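Local coordinates for hypothetical protein VC0802 (Vibrio cholerae, PDB 1ZVP) that is of unknown function but carries two ACT domains, a fold that in many relatives binds small regulatory ligands, and may be a transport protein, at residues E18-D23 / F71-L76; E40-F45 / T52-A57; Q13-E18 / L76-S81. All coordinates share one frame; numbering follows the deposited sequence.

Contact 1: residues E18-D23 / F71-L76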
loop_
_atom_site.group_PDB
_atom_site.type_symbol
_atom_site.label_atom_id
_atom_site.label_comp_id
_atom_site.label_asym_id
_atom_site.label_seq_id
_atom_site.Cartn_x
_atom_site.Cartn_y
_atom_site.Cartn_z
ATOM N N GLU D 18 0.144 -11.969 -10.540
ATOM C CA GLU D 18 -1.021 -12.375 -11.293
ATOM C C GLU D 18 -1.898 -11.179 -11.590
ATOM O O GLU D 18 -2.182 -10.380 -10.700
ATOM C CB GLU D 18 -1.799 -13.462 -10.557
ATOM C CG GLU D 18 -1.912 -13.242 -9.081
ATOM C CD GLU D 18 -2.901 -14.168 -8.424
ATOM O OE1 GLU D 18 -3.396 -13.819 -7.326
ATOM O OE2 GLU D 18 -3.183 -15.243 -8.995
ATOM N N LEU D 19 -2.294 -11.047 -12.851
ATOM C CA LEU D 19 -3.149 -9.952 -13.294
ATOM C C LEU D 19 -4.601 -10.291 -13.004
ATOM O O LEU D 19 -5.109 -11.296 -13.494
ATOM C CB LEU D 19 -2.993 -9.731 -14.798
ATOM C CG LEU D 19 -2.900 -8.345 -15.436
ATOM C CD1 LEU D 19 -3.675 -8.358 -16.728
ATOM C CD2 LEU D 19 -3.326 -7.164 -14.538
ATOM N N MET D 20 -5.257 -9.437 -12.216
ATOM C CA MET D 20 -6.684 -9.576 -11.883
ATOM C C MET D 20 -7.595 -8.908 -12.923
ATOM O O MET D 20 -7.178 -8.005 -13.653
ATOM C CB MET D 20 -6.979 -9.000 -10.481
ATOM C CG MET D 20 -6.104 -9.569 -9.350
ATOM S SD MET D 20 -6.248 -11.355 -9.207
ATOM C CE MET D 20 -4.562 -11.755 -9.335
ATOM N N ALA D 21 -8.836 -9.377 -12.991
ATOM C CA ALA D 21 -9.849 -8.770 -13.827
ATOM C C ALA D 21 -10.221 -7.395 -13.295
ATOM O O ALA D 21 -10.205 -7.167 -12.088
ATOM C CB ALA D 21 -11.061 -9.647 -13.866
ATOM N N GLY D 22 -10.536 -6.478 -14.209
ATOM C CA GLY D 22 -11.107 -5.182 -13.860
ATOM C C GLY D 22 -10.221 -3.969 -14.081
ATOM O O GLY D 22 -8.990 -4.040 -13.924
ATOM N N ASP D 23 -10.848 -2.850 -14.450
ATOM C CA ASP D 23 -10.160 -1.554 -14.499
ATOM C C ASP D 23 -10.531 -0.790 -13.251
ATOM O O ASP D 23 -11.705 -0.692 -12.911
ATOM C CB ASP D 23 -10.557 -0.726 -15.729
ATOM C CG ASP D 23 -10.230 -1.413 -17.054
ATOM O OD1 ASP D 23 -9.419 -2.376 -17.102
ATOM O OD2 ASP D 23 -10.803 -0.961 -18.070
ATOM N N PHE D 71 -6.423 1.914 -13.827
ATOM C CA PHE D 71 -5.457 1.031 -13.179
ATOM C C PHE D 71 -5.766 -0.461 -13.350
ATOM O O PHE D 71 -6.923 -0.889 -13.338
ATOM C CB PHE D 71 -5.360 1.365 -11.698
ATOM C CG PHE D 71 -4.692 2.678 -11.414
ATOM C CD1 PHE D 71 -3.307 2.787 -11.424
ATOM C CD2 PHE D 71 -5.447 3.806 -11.121
ATOM C CE1 PHE D 71 -2.685 3.995 -11.156
ATOM C CE2 PHE D 71 -4.831 5.024 -10.850
ATOM C CZ PHE D 71 -3.447 5.116 -10.865
ATOM N N SER D 72 -4.709 -1.246 -13.521
ATOM C CA SER D 72 -4.810 -2.692 -13.476
ATOM C C SER D 72 -4.346 -3.179 -12.118
ATOM O O SER D 72 -3.526 -2.536 -11.474
ATOM C CB SER D 72 -3.964 -3.314 -14.567
ATOM O OG SER D 72 -4.498 -2.982 -15.827
ATOM N N LEU D 73 -4.888 -4.305 -11.682
ATOM C CA LEU D 73 -4.555 -4.847 -10.372
ATOM C C LEU D 73 -3.754 -6.140 -10.491
ATOM O O LEU D 73 -4.160 -7.089 -11.158
ATOM C CB LEU D 73 -5.810 -5.050 -9.523
ATOM C CG LEU D 73 -5.665 -5.911 -8.271
ATOM C CD1 LEU D 73 -4.786 -5.246 -7.226
ATOM C CD2 LEU D 73 -7.028 -6.214 -7.712
ATOM N N ILE D 74 -2.606 -6.139 -9.824
ATOM C CA ILE D 74 -1.685 -7.258 -9.792
ATOM C C ILE D 74 -1.517 -7.693 -8.339
ATOM O O ILE D 74 -1.237 -6.884 -7.468
ATOM C CB ILE D 74 -0.328 -6.890 -10.458
ATOM C CG1 ILE D 74 -0.534 -6.681 -11.967
ATOM C CG2 ILE D 74 0.723 -7.953 -10.186
ATOM C CD1 ILE D 74 0.565 -5.911 -12.670
ATOM N N THR D 75 -1.751 -8.972 -8.079
ATOM C CA THR D 75 -1.484 -9.533 -6.767
ATOM C C THR D 75 -0.181 -10.322 -6.812
ATOM O O THR D 75 0.129 -10.972 -7.805
ATOM C CB THR D 75 -2.642 -10.421 -6.287
ATOM O OG1 THR D 75 -3.820 -9.622 -6.156
ATOM C CG2 THR D 75 -2.322 -11.060 -4.949
ATOM N N LEU D 76 0.586 -10.241 -5.734
ATOM C CA LEU D 76 1.799 -11.023 -5.595
ATOM C C LEU D 76 1.459 -12.273 -4.818
ATOM O O LEU D 76 1.025 -12.183 -3.677
ATOM C CB LEU D 76 2.850 -10.203 -4.859
ATOM C CG LEU D 76 3.712 -9.228 -5.652
ATOM C CD1 LEU D 76 3.201 -8.906 -7.062
ATOM C CD2 LEU D 76 3.880 -7.978 -4.821
HETATM O O HOH W 1 -6.831 -5.556 -13.255
HETATM O O HOH W 2 -7.207 -3.768 -16.201
#
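At the edge of the four-stranded antiparallel sheet of an ACT-like fold, strand 17-19, from the N-terminal part of the chain, pairs with strand 71-76, E18 facing T75 and L19 facing I74. The hydrogen-bonded pair E18-T75 is closed by E18 N to T75 O (2.9 Å) and T75 N to E18 O (3.0 Å), and M20 N continues the series to L73 O (2.8 Å) with a nearly straight N-H...O angle of 168°. On the face of E18 and T75 the two side chains run alongside each other. CG of E18 sits between its backbone N and carbonyl carbon (chi1 41°), and the extended chain brings OE1 beside T75 CB. M20, bent at chi2 and chi3, crosses both L73 and T75: its CG rests on L73 CG at 3.8 Å and its CE reaches T75 CB, while T75 OG1 is bonded to H112 ND1. On the other face L19 CD2 meets I74 CG1, and helix 120-127 covers I74. Beyond M20 the chain leaves strand 71-76 and water bridges the gap. One molecule joins L73 N to the carbonyl oxygens of M20 and G22; a second lies 2.8 Å from S72 OG, the same distance from D23 OD1, and also bonds G22 O.

Contact 2: residues E40-F45 / T52-A57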
loop_
_atom_site.group_PDB
_atom_site.type_symbol
_atom_site.label_atom_id
_atom_site.label_comp_id
_atom_site.label_asym_id
_atom_site.label_seq_id
_atom_site.Cartn_x
_atom_site.Cartn_y
_atom_site.Cartn_z
ATOM N N GLU D 40 -19.493 -0.883 -3.789
ATOM C CA GLU D 40 -18.671 -2.083 -3.568
ATOM C C GLU D 40 -17.183 -1.859 -3.842
ATOM O O GLU D 40 -16.600 -2.550 -4.683
ATOM C CB GLU D 40 -19.185 -3.262 -4.393
ATOM C CG GLU D 40 -20.507 -3.833 -3.915
ATOM C CD GLU D 40 -21.294 -4.498 -5.042
ATOM O OE1 GLU D 40 -22.540 -4.550 -4.938
ATOM O OE2 GLU D 40 -20.675 -4.955 -6.035
ATOM N N PRO D 41 -16.566 -0.894 -3.133
ATOM C CA PRO D 41 -15.161 -0.590 -3.370
ATOM C C PRO D 41 -14.252 -1.759 -2.986
ATOM O O PRO D 41 -14.485 -2.408 -1.967
ATOM C CB PRO D 41 -14.907 0.615 -2.461
ATOM C CG PRO D 41 -15.942 0.526 -1.411
ATOM C CD PRO D 41 -17.138 -0.039 -2.076
ATOM N N ILE D 42 -13.233 -2.025 -3.802
ATOM C CA ILE D 42 -12.296 -3.105 -3.519
ATOM C C ILE D 42 -11.386 -2.698 -2.369
ATOM O O ILE D 42 -10.924 -3.546 -1.606
ATOM C CB ILE D 42 -11.493 -3.535 -4.773
ATOM C CG1 ILE D 42 -10.785 -4.870 -4.526
ATOM C CG2 ILE D 42 -10.524 -2.433 -5.231
ATOM C CD1 ILE D 42 -10.040 -5.407 -5.718
ATOM N N ALA D 43 -11.157 -1.394 -2.240
ATOM C CA ALA D 43 -10.316 -0.851 -1.182
ATOM C C ALA D 43 -10.871 0.460 -0.646
ATOM O O ALA D 43 -11.617 1.159 -1.327
ATOM C CB ALA D 43 -8.884 -0.661 -1.670
ATOM N N THR D 44 -10.480 0.782 0.580
ATOM C CA THR D 44 -10.943 1.966 1.300
ATOM C C THR D 44 -9.793 2.531 2.124
ATOM O O THR D 44 -9.038 1.776 2.725
ATOM C CB THR D 44 -12.109 1.577 2.219
ATOM O OG1 THR D 44 -13.327 1.687 1.489
ATOM C CG2 THR D 44 -12.183 2.443 3.447
ATOM N N PHE D 45 -9.625 3.848 2.132
ATOM C CA PHE D 45 -8.747 4.452 3.126
ATOM C C PHE D 45 -9.320 5.755 3.644
ATOM O O PHE D 45 -9.621 6.667 2.875
ATOM C CB PHE D 45 -7.300 4.649 2.632
ATOM C CG PHE D 45 -6.299 4.764 3.759
ATOM C CD1 PHE D 45 -5.499 3.686 4.107
ATOM C CD2 PHE D 45 -6.193 5.937 4.506
ATOM C CE1 PHE D 45 -4.595 3.781 5.163
ATOM C CE2 PHE D 45 -5.309 6.038 5.568
ATOM C CZ PHE D 45 -4.507 4.957 5.898
ATOM N N THR D 52 -10.744 7.733 0.726
ATOM C CA THR D 52 -10.269 7.167 -0.546
ATOM C C THR D 52 -11.089 5.923 -0.864
ATOM O O THR D 52 -11.253 5.047 -0.009
ATOM C CB THR D 52 -8.751 6.793 -0.507
ATOM O OG1 THR D 52 -7.959 7.948 -0.205
ATOM C CG2 THR D 52 -8.286 6.199 -1.845
ATOM N N LEU D 53 -11.622 5.858 -2.082
ATOM C CA LEU D 53 -12.264 4.645 -2.570
ATOM C C LEU D 53 -11.509 4.157 -3.784
ATOM O O LEU D 53 -11.149 4.953 -4.641
ATOM C CB LEU D 53 -13.731 4.886 -2.951
ATOM C CG LEU D 53 -14.730 5.424 -1.915
ATOM C CD1 LEU D 53 -16.067 5.783 -2.590
ATOM C CD2 LEU D 53 -14.943 4.448 -0.751
ATOM N N VAL D 54 -11.255 2.854 -3.846
ATOM C CA VAL D 54 -10.730 2.232 -5.060
ATOM C C VAL D 54 -11.861 1.387 -5.624
ATOM O O VAL D 54 -12.364 0.488 -4.966
ATOM C CB VAL D 54 -9.426 1.392 -4.825
ATOM C CG1 VAL D 54 -8.828 0.949 -6.144
ATOM C CG2 VAL D 54 -8.399 2.188 -4.062
ATOM N N LEU D 55 -12.252 1.713 -6.849
ATOM C CA LEU D 55 -13.489 1.240 -7.440
ATOM C C LEU D 55 -13.246 0.794 -8.856
ATOM O O LEU D 55 -12.362 1.324 -9.523
ATOM C CB LEU D 55 -14.497 2.394 -7.506
ATOM C CG LEU D 55 -15.032 3.022 -6.225
ATOM C CD1 LEU D 55 -15.362 4.472 -6.450
ATOM C CD2 LEU D 55 -16.257 2.264 -5.784
ATOM N N GLU D 56 -14.051 -0.165 -9.310
ATOM C CA GLU D 56 -14.166 -0.494 -10.724
ATOM C C GLU D 56 -14.463 0.771 -11.530
ATOM O O GLU D 56 -15.209 1.636 -11.076
ATOM C CB GLU D 56 -15.284 -1.513 -10.925
ATOM C CG GLU D 56 -14.851 -2.955 -10.823
ATOM C CD GLU D 56 -14.767 -3.638 -12.187
ATOM O OE1 GLU D 56 -15.364 -4.735 -12.324
ATOM O OE2 GLU D 56 -14.123 -3.084 -13.121
ATOM N N ALA D 57 -13.883 0.875 -12.722
ATOM C CA ALA D 57 -13.969 2.090 -13.532
ATOM C C ALA D 57 -15.400 2.583 -13.753
ATOM O O ALA D 57 -15.697 3.752 -13.497
ATOM C CB ALA D 57 -13.264 1.893 -14.865
HETATM O O HOH W 3 -16.377 -0.861 -7.567
#
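Two consecutive residues, I42 and A43, sit opposite the single V54, which makes a classic beta bulge where strand 43-47 begins its hairpin with strand 50-56. V54 spreads its methyls between them: CG1, anti to the backbone N (chi1 -172°), meets I42 CG2 at 3.9 Å, and CG2 meets A43 CB at 3.8 Å. The bulge is held by I42 N to V54 O (2.9 Å), bent to 133° at the hydrogen, and by V54 N to A43 O, almost straight at 175° although the donor stands well above the carbonyl plane. Past it the strands are regular, with F45 and T52 exchanging two backbone bonds. On the face of T44 and L53, L53 CD2 lies beside T44 OG1 and against P41 CG, while L55 CD2 packs on P41 CB at 3.9 Å. Farther out, Y36 and L39 touch L53 and L55, and F26 backs V54. T52 OG1 bonds Y108 N of the second subunit, and the F45 ring stacks on H112 of that subunit. Strand 50-56 is the middle of its three-stranded sheet, flanked by strands 24-29 and 43-47, and the latter pairs antiparallel with a strand of the second subunit, carrying the sheet across the dimer interface.

Contact 3: residues Q13-E18 / L76-S81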
loop_
_atom_site.group_PDB
_atom_site.type_symbol
_atom_site.label_atom_id
_atom_site.label_comp_id
_atom_site.label_asym_id
_atom_site.label_seq_id
_atom_site.Cartn_x
_atom_site.Cartn_y
_atom_site.Cartn_z
ATOM N N GLN D 13 14.445 -12.603 -6.970
ATOM C CA GLN D 13 13.398 -13.614 -7.045
ATOM C C GLN D 13 12.149 -13.108 -7.737
ATOM O O GLN D 13 11.893 -11.913 -7.765
ATOM C CB GLN D 13 13.014 -14.053 -5.649
ATOM C CG GLN D 13 14.048 -14.907 -4.978
ATOM C CD GLN D 13 13.543 -15.416 -3.650
ATOM O OE1 GLN D 13 12.685 -16.310 -3.602
ATOM N NE2 GLN D 13 14.064 -14.854 -2.555
ATOM N N SER D 14 11.369 -14.034 -8.279
ATOM C CA SER D 14 10.064 -13.734 -8.849
ATOM C C SER D 14 9.098 -13.340 -7.733
ATOM O O SER D 14 9.168 -13.886 -6.617
ATOM C CB SER D 14 9.537 -14.954 -9.610
ATOM O OG SER D 14 8.272 -14.701 -10.196
ATOM N N MET D 15 8.208 -12.387 -8.028
ATOM C CA MET D 15 7.166 -11.992 -7.072
ATOM C C MET D 15 5.905 -12.814 -7.281
ATOM O O MET D 15 4.914 -12.626 -6.570
ATOM C CB MET D 15 6.871 -10.491 -7.122
ATOM C CG MET D 15 8.006 -9.581 -6.601
ATOM S SD MET D 15 8.552 -9.851 -4.898
ATOM C CE MET D 15 10.010 -10.876 -5.126
ATOM N N SER D 16 5.980 -13.747 -8.238
ATOM C CA SER D 16 4.857 -14.575 -8.678
ATOM C C SER D 16 3.575 -13.763 -8.940
ATOM O O SER D 16 2.535 -14.035 -8.335
ATOM C CB SER D 16 4.604 -15.723 -7.688
ATOM O OG SER D 16 5.640 -16.691 -7.752
ATOM N N PRO D 17 3.650 -12.765 -9.848
ATOM C CA PRO D 17 2.520 -11.859 -10.057
ATOM C C PRO D 17 1.339 -12.482 -10.801
ATOM O O PRO D 17 1.505 -13.416 -11.588
ATOM C CB PRO D 17 3.134 -10.738 -10.892
ATOM C CG PRO D 17 4.191 -11.397 -11.656
ATOM C CD PRO D 17 4.779 -12.420 -10.729
ATOM N N GLU D 18 0.144 -11.969 -10.540
ATOM C CA GLU D 18 -1.021 -12.375 -11.293
ATOM C C GLU D 18 -1.898 -11.179 -11.590
ATOM O O GLU D 18 -2.182 -10.380 -10.700
ATOM C CB GLU D 18 -1.799 -13.462 -10.557
ATOM C CG GLU D 18 -1.912 -13.242 -9.081
ATOM C CD GLU D 18 -2.901 -14.168 -8.424
ATOM O OE1 GLU D 18 -3.396 -13.819 -7.326
ATOM O OE2 GLU D 18 -3.183 -15.243 -8.995
ATOM N N LEU D 76 0.586 -10.241 -5.734
ATOM C CA LEU D 76 1.799 -11.023 -5.595
ATOM C C LEU D 76 1.459 -12.273 -4.818
ATOM O O LEU D 76 1.025 -12.183 -3.677
ATOM C CB LEU D 76 2.850 -10.203 -4.859
ATOM C CG LEU D 76 3.712 -9.228 -5.652
ATOM C CD1 LEU D 76 3.201 -8.906 -7.062
ATOM C CD2 LEU D 76 3.880 -7.978 -4.821
ATOM N N THR D 77 1.628 -13.433 -5.449
ATOM C CA THR D 77 1.325 -14.710 -4.794
ATOM C C THR D 77 2.499 -15.247 -3.967
ATOM O O THR D 77 2.331 -16.200 -3.197
ATOM C CB THR D 77 0.823 -15.799 -5.782
ATOM O OG1 THR D 77 1.794 -16.021 -6.808
ATOM C CG2 THR D 77 -0.474 -15.385 -6.411
ATOM N N VAL D 78 3.671 -14.625 -4.115
ATOM C CA VAL D 78 4.843 -14.955 -3.305
ATOM C C VAL D 78 4.491 -15.004 -1.801
ATOM O O VAL D 78 3.697 -14.198 -1.279
ATOM C CB VAL D 78 6.044 -14.004 -3.609
ATOM C CG1 VAL D 78 5.921 -12.668 -2.856
ATOM C CG2 VAL D 78 7.377 -14.685 -3.306
ATOM N N HIS D 79 5.076 -15.988 -1.131
ATOM C CA HIS D 79 4.803 -16.319 0.271
ATOM C C HIS D 79 5.473 -15.329 1.225
ATOM O O HIS D 79 6.709 -15.200 1.234
ATOM C CB HIS D 79 5.285 -17.751 0.530
ATOM C CG HIS D 79 5.995 -18.352 -0.651
ATOM N ND1 HIS D 79 7.271 -17.974 -1.026
ATOM C CD2 HIS D 79 5.586 -19.260 -1.573
ATOM C CE1 HIS D 79 7.625 -18.642 -2.113
ATOM N NE2 HIS D 79 6.621 -19.429 -2.464
ATOM N N SER D 80 4.649 -14.626 2.010
ATOM C CA SER D 80 5.131 -13.606 2.953
ATOM C C SER D 80 4.081 -13.184 3.994
ATOM O O SER D 80 2.880 -13.445 3.829
ATOM C CB SER D 80 5.637 -12.368 2.195
ATOM O OG SER D 80 6.241 -11.423 3.070
ATOM N N SER D 81 4.555 -12.525 5.057
ATOM C CA SER D 81 3.698 -11.999 6.124
ATOM C C SER D 81 3.773 -10.461 6.202
ATOM O O SER D 81 4.423 -9.818 5.358
ATOM C CB SER D 81 4.055 -12.650 7.478
ATOM O OG SER D 81 5.417 -12.436 7.832
#
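T77 and S16 meet where the antiparallel pair of strands 17-19 and 71-76 runs out into loops, just beyond the non-hydrogen-bonded pair P17-L76. From the CB of T77, which lies 3.5 Å from S16 O, two branches diverge. OG1, placed between the backbone N and carbonyl carbon (chi1 58°), donates to S16 O at 2.6 Å, in the carbonyl plane and on a lone pair; CG2 turns to the carboxylate of E18, 3.4 Å from its CD, the two side chains crossing at about a right angle. S16 O also takes T77 N at 3.1 Å, this donor standing 47° out of the carbonyl plane, so one oxygen is gripped by both backbone and hydroxyl of the same threonine. S16 N in turn bonds S14 OG, an ST turn that ties down the chain before the strand.

One residue on, V78 N makes a weak bond to M15 O, and V78 CG2 touches S14 O. M15 CB packs on L76 CG at 3.7 Å, and P17 CB approaches L76 CD1 more loosely. Helix 87-96 covers M15 and L76 through F91, while L127 of helix 120-127 touches P17 and L76. Farther along M15, bent at chi2 and chi3, SD lies 4.4 Å from V78 CG1.

In the fold
Contacts 1 and 3 are successive parts of one pairing: they share E18 and L76, and P17 CB of contact 3 touches I74 CG2 of contact 1. Both are partly buried, at an edge of the four-stranded sheet; contact 1 combines strand bonds with bridging water, whereas contact 3 relies on one carbonyl oxygen, of S16, that accepts two hydrogen bonds from T77, and a small apolar cluster. Contact 2, buried, joins backbone hydrogen bonds to mostly apolar side-chain packing in the separate three-stranded sheet at the dimer interface, across the chain's centre from contact 3, nearest atoms about 11 Å apart. Contact 1 touches it directly: I42 CD1 packs on L73 CD2, and D23 O probably accepts from A57 N.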